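Local coordinates for protein kallikrein-10 (Homo sapiens, PDB 5LPE) that is a secreted, zymogen-like serine peptidase of the kallikrein subfamily, inhibited by zinc, with a tumour-suppressor role in breast and prostate cancer, at residues A[152-155]-A[156-160]; A[191-195]-A[196-200]; A[225-228]-A[229-233]. All coordinates share one frame; numbering follows the deposited sequence.

Contact 1: residues A[152-155]-A[156-160]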
loop_
_atom_site.group_PDB
_atom_site.type_symbol
_atom_site.label_atom_id
_atom_site.label_comp_id
_atom_site.label_asym_id
_atom_site.label_seq_id
_atom_site.Cartn_x
_atom_site.Cartn_y
_atom_site.Cartn_z
ATOM N N THR A 152 -7.419 -0.862 -12.833
ATOM C CA THR A 152 -7.263 0.083 -13.928
ATOM C C THR A 152 -7.135 1.484 -13.370
ATOM O O THR A 152 -8.032 1.953 -12.676
ATOM C CB THR A 152 -8.446 0.008 -14.902
ATOM O OG1 THR A 152 -8.573 -1.340 -15.395
ATOM C CG2 THR A 152 -8.258 0.973 -16.055
ATOM N N ILE A 153 -6.022 2.146 -13.660
ATOM C CA ILE A 153 -5.893 3.525 -13.213
ATOM C C ILE A 153 -6.971 4.343 -13.908
ATOM O O ILE A 153 -7.106 4.307 -15.134
ATOM C CB ILE A 153 -4.493 4.086 -13.504
ATOM C CG1 ILE A 153 -3.389 3.225 -12.885
ATOM C CG2 ILE A 153 -4.403 5.528 -13.015
ATOM C CD1 ILE A 153 -3.387 3.211 -11.394
ATOM N N LEU A 154 -7.762 5.048 -13.128
ATOM C CA LEU A 154 -8.733 5.981 -13.657
ATOM C C LEU A 154 -8.127 7.370 -13.643
ATOM O O LEU A 154 -7.029 7.597 -13.131
ATOM C CB LEU A 154 -10.026 5.940 -12.847
ATOM C CG LEU A 154 -10.668 4.563 -12.705
ATOM C CD1 LEU A 154 -11.983 4.694 -11.948
ATOM C CD2 LEU A 154 -10.867 3.922 -14.078
ATOM N N SER A 155 -8.876 8.316 -14.102
ATOM C CA SER A 155 -8.176 9.573 -14.144
ATOM C C SER A 155 -8.677 10.484 -13.034
ATOM O O SER A 155 -9.813 10.331 -12.574
ATOM C CB SER A 155 -8.401 10.245 -15.497
ATOM O OG SER A 155 -9.730 10.019 -15.910
ATOM N N PRO A 156 -7.854 11.457 -12.579
ATOM C CA PRO A 156 -8.235 12.255 -11.403
ATOM C C PRO A 156 -9.405 13.179 -11.697
ATOM O O PRO A 156 -9.396 14.365 -11.356
ATOM C CB PRO A 156 -6.958 13.060 -11.108
ATOM C CG PRO A 156 -6.172 13.067 -12.413
ATOM C CD PRO A 156 -6.484 11.758 -13.041
ATOM N N LYS A 157 -10.426 12.604 -12.317
ATOM C CA LYS A 157 -11.563 13.287 -12.910
ATOM C C LYS A 157 -12.821 12.500 -12.583
ATOM O O LYS A 157 -13.729 13.010 -11.922
ATOM C CB LYS A 157 -11.357 13.424 -14.429
ATOM C CG LYS A 157 -10.237 14.380 -14.834
ATOM C CD LYS A 157 -9.347 13.772 -15.902
ATOM C CE LYS A 157 -9.741 14.256 -17.279
ATOM N NZ LYS A 157 -10.411 13.198 -18.073
ATOM N N GLU A 158 -12.877 11.250 -13.055
ATOM C CA GLU A 158 -14.029 10.394 -12.812
ATOM C C GLU A 158 -14.016 9.784 -11.416
ATOM O O GLU A 158 -14.947 9.049 -11.061
ATOM C CB GLU A 158 -14.084 9.321 -13.892
ATOM C CG GLU A 158 -15.444 8.657 -14.078
ATOM C CD GLU A 158 -15.384 7.190 -13.762
ATOM O OE1 GLU A 158 -14.257 6.658 -13.720
ATOM O OE2 GLU A 158 -16.440 6.571 -13.539
ATOM N N CYS A 159 -12.985 10.073 -10.619
ATOM C CA CYS A 159 -13.079 9.851 -9.184
ATOM C C CYS A 159 -13.771 10.998 -8.472
ATOM O O CYS A 159 -14.303 10.801 -7.374
ATOM C CB CYS A 159 -11.695 9.644 -8.590
ATOM S SG CYS A 159 -11.676 8.340 -7.375
ATOM N N GLU A 160 -13.776 12.187 -9.076
ATOM C CA GLU A 160 -14.583 13.285 -8.572
ATOM C C GLU A 160 -16.064 13.014 -8.787
ATOM O O GLU A 160 -16.904 13.642 -8.135
ATOM C CB GLU A 160 -14.163 14.592 -9.256
ATOM C CG GLU A 160 -14.334 15.851 -8.413
ATOM C CD GLU A 160 -15.726 16.460 -8.499
ATOM O OE1 GLU A 160 -16.041 17.317 -7.647
ATOM O OE2 GLU A 160 -16.506 16.097 -9.410
#
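An inverse gamma turn centred on Pro156 swings the chain out of a strand and toward a short helix, and Ser155 and Lys157 meet across it. The carbonyl of Ser155 is the acceptor of the turn. Lys157 N sits very close to Ser155 O, but the placing of that nitrogen is doubtful and the length should not be read closely. The same oxygen also takes a weak, bent bond from Glu158 N, at 3.2 Å with an N-H...O angle of 123°. Pro156, at the centre of the turn, takes no part in these bonds as a donor, having no N-H.

Two side-chain meetings accompany the bend. Lys157 lays its aliphatic part alongside Ser155, with Lys157 CD 3.7 Å from Ser155 CB; the chain is kinked from chi2 through chi4 as it passes the serine. In the second, Leu154 and Glu158 cross at a slant, and Leu154 CD1 comes to 3.5 Å from Glu158 OE1, a methyl against one carboxylate oxygen and no polar bond. With CG anti to its backbone N (chi1 -160°) and a bend at chi2, the glutamate brings its acid end back toward the leucine.

In the chymotrypsin-like fold of the S1 peptidases this bend follows strand 147-153 of the C-terminal barrel and leads into helix 159-162. Cys159, where the chain enters that weakly bonded helix, is disulfide-bonded to Cys173, on the neighbouring strand 171-176, while Leu154 also shares backbone hydrogen bonding with Cys173. Pro214 lies against the side chains of both Leu154 and Cys159. Beyond the turn proper, Glu160 N closes back on Lys157 O at 3.0 Å, and the Glu160 carboxylate reaches the backbone amide of Gly165.

Contact 2: residues A[191-195]-A[196-200]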
loop_
_atom_site.group_PDB
_atom_site.type_symbol
_atom_site.label_atom_id
_atom_site.label_comp_id
_atom_site.label_asym_id
_atom_site.label_seq_id
_atom_site.Cartn_x
_atom_site.Cartn_y
_atom_site.Cartn_z
ATOM N N LEU A 191 -0.358 -0.705 -4.393
ATOM C CA LEU A 191 -0.794 -0.835 -5.783
ATOM C C LEU A 191 0.465 -0.926 -6.643
ATOM O O LEU A 191 1.259 0.019 -6.702
ATOM C CB LEU A 191 -1.676 0.339 -6.207
ATOM C CG LEU A 191 -2.205 0.355 -7.649
ATOM C CD1 LEU A 191 -3.609 0.853 -7.708
ATOM C CD2 LEU A 191 -1.361 1.263 -8.476
ATOM N N VAL A 192 0.655 -2.062 -7.297
ATOM C CA VAL A 192 1.818 -2.305 -8.139
ATOM C C VAL A 192 1.407 -2.150 -9.602
ATOM O O VAL A 192 0.344 -2.633 -10.002
ATOM C CB VAL A 192 2.404 -3.703 -7.856
ATOM C CG1 VAL A 192 3.703 -3.935 -8.622
ATOM C CG2 VAL A 192 2.611 -3.908 -6.345
ATOM N N CYS A 193 2.231 -1.452 -10.395
ATOM C CA CYS A 193 2.082 -1.391 -11.850
ATOM C C CYS A 193 3.417 -1.726 -12.491
ATOM O O CYS A 193 4.393 -0.995 -12.304
ATOM C CB CYS A 193 1.631 -0.013 -12.337
ATOM S SG CYS A 193 0.302 0.765 -11.426
ATOM N N ASP A 194 3.447 -2.795 -13.284
ATOM C CA ASP A 194 4.678 -3.270 -13.928
ATOM C C ASP A 194 5.810 -3.430 -12.907
ATOM O O ASP A 194 6.944 -2.972 -13.112
ATOM C CB ASP A 194 5.091 -2.340 -15.078
ATOM C CG ASP A 194 5.634 -3.107 -16.289
ATOM O OD1 ASP A 194 6.050 -4.269 -16.092
ATOM O OD2 ASP A 194 5.673 -2.550 -17.423
ATOM N N GLU A 195 5.496 -4.124 -11.803
ATOM C CA GLU A 195 6.461 -4.382 -10.721
ATOM C C GLU A 195 7.134 -3.103 -10.213
ATOM O O GLU A 195 8.317 -3.093 -9.853
ATOM C CB GLU A 195 7.491 -5.421 -11.155
ATOM C CG GLU A 195 6.932 -6.839 -11.130
ATOM C CD GLU A 195 7.747 -7.709 -10.233
ATOM O OE1 GLU A 195 7.551 -8.939 -10.241
ATOM O OE2 GLU A 195 8.595 -7.152 -9.509
ATOM N N THR A 196 6.355 -2.025 -10.209
ATOM C CA THR A 196 6.630 -0.764 -9.534
ATOM C C THR A 196 5.514 -0.480 -8.524
ATOM O O THR A 196 4.390 -0.969 -8.656
ATOM C CB THR A 196 6.734 0.409 -10.541
ATOM O OG1 THR A 196 6.139 0.014 -11.779
ATOM C CG2 THR A 196 8.180 0.839 -10.805
ATOM N N LEU A 197 5.839 0.341 -7.525
ATOM C CA LEU A 197 4.900 0.754 -6.494
ATOM C C LEU A 197 4.368 2.115 -6.905
ATOM O O LEU A 197 5.085 3.111 -6.820
ATOM C CB LEU A 197 5.606 0.855 -5.148
ATOM C CG LEU A 197 4.807 1.347 -3.957
ATOM C CD1 LEU A 197 3.997 0.193 -3.378
ATOM C CD2 LEU A 197 5.795 1.880 -2.980
ATOM N N GLN A 198 3.131 2.166 -7.374
ATOM C CA GLN A 198 2.571 3.459 -7.701
ATOM C C GLN A 198 1.669 4.047 -6.610
ATOM O O GLN A 198 1.419 5.258 -6.631
ATOM C CB GLN A 198 1.829 3.359 -9.043
ATOM C CG GLN A 198 2.769 3.113 -10.249
ATOM C CD GLN A 198 3.609 4.334 -10.607
ATOM O OE1 GLN A 198 3.304 5.456 -10.203
ATOM N NE2 GLN A 198 4.671 4.118 -11.355
ATOM N N GLY A 199 1.234 3.271 -5.616
ATOM C CA GLY A 199 0.274 3.813 -4.674
ATOM C C GLY A 199 0.176 3.048 -3.376
ATOM O O GLY A 199 0.366 1.830 -3.336
ATOM N N ILE A 200 -0.195 3.764 -2.318
ATOM C CA ILE A 200 -0.574 3.173 -1.038
ATOM C C ILE A 200 -2.039 3.502 -0.767
ATOM O O ILE A 200 -2.448 4.660 -0.872
ATOM C CB ILE A 200 0.325 3.674 0.106
ATOM C CG1 ILE A 200 1.773 3.236 -0.140
ATOM C CG2 ILE A 200 -0.201 3.165 1.447
ATOM C CD1 ILE A 200 2.015 1.799 0.138
#
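Leu191 faces both Gln198 and Gly199, a classic beta bulge in the hairpin made by strands 190-193 and 196-203. Leu191 N gives a nearly straight bond to Gly199 O, 2.8 Å and 166°. Leu191 O is shared: Gln198 N reaches it at 2.9 Å, while Gly199 N adds a weak bond. Here the packing is close, with Leu191 CD2 3.9 Å from Gln198 CB and, further along, Cys193 SG 3.6 Å from Gln198 CG. Cys193 chi1 of -45° sets the sulfur beside its own backbone N, where it meets the glutamine methylenes and forms the disulfide with Cys127. The Gln198 chain bends at chi2, and its amide gives an NE2 proton to Arg119 O.

At the turn the hold loosens. Cys193 N still bonds Thr196 O at 2.8 Å, but Asp194 and Glu195, both in left-handed backbone conformation, are exposed, and the position of Thr196 OG1 is doubtful.

Around the hairpin, Leu191 packs into the C-terminal barrel on strands 147-153 and 171-176, whereas Leu197 points to the other face of the sheet and meets Val32 and Val34 of strand 26-35, in the N-terminal barrel.

Contact 3: residues A[225-228]-A[229-233]; sequences SWIN and KVIRS
Val230 lies over the indole of Trp226, one turn further along the C-terminal helix that S1 peptidases pack against their N-terminal barrel. The two side chains meet at a slant: Val230 CG1 stands over the five-membered ring in a CH-pi contact, 3.6 Å from its centroid and 18° off the ring normal. The methyl is displaced toward the rim, so its closest ring atom is Trp226 NE1. With CG anti to the backbone N, chi1 174°, the indole extends from a backbone that points its CB away, yet its ring comes back beside the valine. An edge-to-face contact with His76 also involves this ring, and Leu98 touches both Trp226 and Val230. Replacing Trp226 with an alanine would probably leave the Val230 methyl and the His76 ring without their aromatic partner and open a gap beside Leu98.

Ile227 and Ile231 are related differently: they run side by side in the same direction, Ile227 CG2 at 3.6 Å from Ile231 CD1, Ile227 packing on Leu40 and Ile231 on Trp38, both of strand 38-41. Each pair is also joined through the backbone by an i to i+4 helical bond, fairly straight at the hydrogen: Val230 N to Trp226 O at 3.0 Å and Ile231 N to Ile227 O at 3.2 Å. Past them Arg232 takes a positive phi and the chain leaves the helix; just beyond, Ser233 OG gives a weak hydrogen bond to Asn228 OD1, 3.4 Å long.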
loop_
_atom_site.group_PDB
_atom_site.type_symbol
_atom_site.label_atom_id
_atom_site.label_comp_id
_atom_site.label_asym_id
_atom_site.label_seq_id
_atom_site.Cartn_x
_atom_site.Cartn_y
_atom_site.Cartn_z
ATOM N N SER A 225 10.851 12.551 -3.359
ATOM C CA SER A 225 11.792 13.415 -2.655
ATOM C C SER A 225 11.823 13.090 -1.172
ATOM O O SER A 225 12.893 12.880 -0.592
ATOM C CB SER A 225 11.431 14.886 -2.869
ATOM O OG SER A 225 11.681 15.281 -4.208
ATOM N N TRP A 226 10.648 13.044 -0.543
ATOM C CA TRP A 226 10.565 12.756 0.886
ATOM C C TRP A 226 10.971 11.318 1.187
ATOM O O TRP A 226 11.747 11.081 2.110
ATOM C CB TRP A 226 9.147 13.048 1.394
ATOM C CG TRP A 226 8.901 12.648 2.806
ATOM C CD1 TRP A 226 9.352 13.282 3.927
ATOM C CD2 TRP A 226 8.124 11.532 3.262
ATOM N NE1 TRP A 226 8.914 12.626 5.052
ATOM C CE2 TRP A 226 8.158 11.547 4.672
ATOM C CE3 TRP A 226 7.416 10.520 2.618
ATOM C CZ2 TRP A 226 7.514 10.583 5.445
ATOM C CZ3 TRP A 226 6.770 9.571 3.394
ATOM C CH2 TRP A 226 6.829 9.609 4.790
ATOM N N ILE A 227 10.477 10.346 0.406
ATOM C CA ILE A 227 10.707 8.933 0.730
ATOM C C ILE A 227 12.194 8.606 0.704
ATOM O O ILE A 227 12.707 7.899 1.575
ATOM C CB ILE A 227 9.921 8.016 -0.224
ATOM C CG1 ILE A 227 8.431 8.174 -0.006
ATOM C CG2 ILE A 227 10.312 6.551 -0.006
ATOM C CD1 ILE A 227 7.625 7.178 -0.782
ATOM N N ASN A 228 12.904 9.108 -0.295
ATOM C CA ASN A 228 14.332 8.852 -0.360
ATOM C C ASN A 228 15.072 9.561 0.758
ATOM O O ASN A 228 16.140 9.099 1.185
ATOM C CB ASN A 228 14.867 9.269 -1.729
ATOM C CG ASN A 228 14.628 8.208 -2.774
ATOM O OD1 ASN A 228 14.771 7.014 -2.495
ATOM N ND2 ASN A 228 14.243 8.627 -3.980
ATOM N N LYS A 229 14.510 10.656 1.265
ATOM C CA LYS A 229 15.210 11.442 2.270
ATOM C C LYS A 229 15.115 10.813 3.656
ATOM O O LYS A 229 16.110 10.797 4.387
ATOM C CB LYS A 229 14.685 12.878 2.282
ATOM C CG LYS A 229 15.432 13.777 3.255
ATOM C CD LYS A 229 15.271 15.244 2.903
ATOM C CE LYS A 229 14.046 15.876 3.573
ATOM N NZ LYS A 229 13.698 17.173 2.907
ATOM N N VAL A 230 13.959 10.275 4.046
ATOM C CA VAL A 230 13.901 9.674 5.379
ATOM C C VAL A 230 14.583 8.311 5.375
ATOM O O VAL A 230 15.294 7.957 6.323
ATOM C CB VAL A 230 12.451 9.611 5.938
ATOM C CG1 VAL A 230 11.442 10.290 5.033
ATOM C CG2 VAL A 230 12.023 8.217 6.250
ATOM N N ILE A 231 14.412 7.539 4.299
ATOM C CA ILE A 231 15.155 6.298 4.165
ATOM C C ILE A 231 16.667 6.560 4.130
ATOM O O ILE A 231 17.460 5.623 4.309
ATOM C CB ILE A 231 14.605 5.547 2.930
ATOM C CG1 ILE A 231 13.112 5.286 3.121
ATOM C CG2 ILE A 231 15.258 4.180 2.718
ATOM C CD1 ILE A 231 12.519 4.579 1.960
ATOM N N ARG A 232 17.106 7.802 3.883
ATOM C CA ARG A 232 18.522 8.126 3.722
ATOM C C ARG A 232 19.109 7.389 2.526
ATOM O O ARG A 232 20.274 7.602 2.209
ATOM C CB ARG A 232 19.371 7.841 4.973
ATOM C CG ARG A 232 19.903 9.098 5.674
ATOM C CD ARG A 232 19.074 9.489 6.907
ATOM N NE ARG A 232 18.376 8.358 7.526
ATOM C CZ ARG A 232 18.966 7.372 8.202
ATOM N NH1 ARG A 232 20.277 7.357 8.351
ATOM N NH2 ARG A 232 18.253 6.387 8.725
ATOM N N SER A 233 18.322 6.547 1.844
ATOM C CA SER A 233 18.619 5.867 0.580
ATOM C C SER A 233 18.828 6.860 -0.547
ATOM O O SER A 233 18.774 6.482 -1.728
ATOM C CB SER A 233 17.515 4.890 0.196
ATOM O OG SER A 233 16.261 5.547 0.227
#

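Overall arrangement
Following the chain from the N terminus, the three contacts come in series, and none nests inside or crosses another. Contact 1 closes the bend between strand 147-153 and helix 159-162 at the surface of the C-terminal barrel. Contact 2 closes a hairpin turn on the same sheet, deeper in the molecule, and the two touch where Ile153 CD1 packs on Leu191 CD2 at 4.1 Å. Contact 3 closes a helical turn near the C terminus, where the chain has crossed back to lie on the N-terminal barrel. It stays about 6 Å from contact 2 at the nearest atoms, and about 16 Å from contact 1.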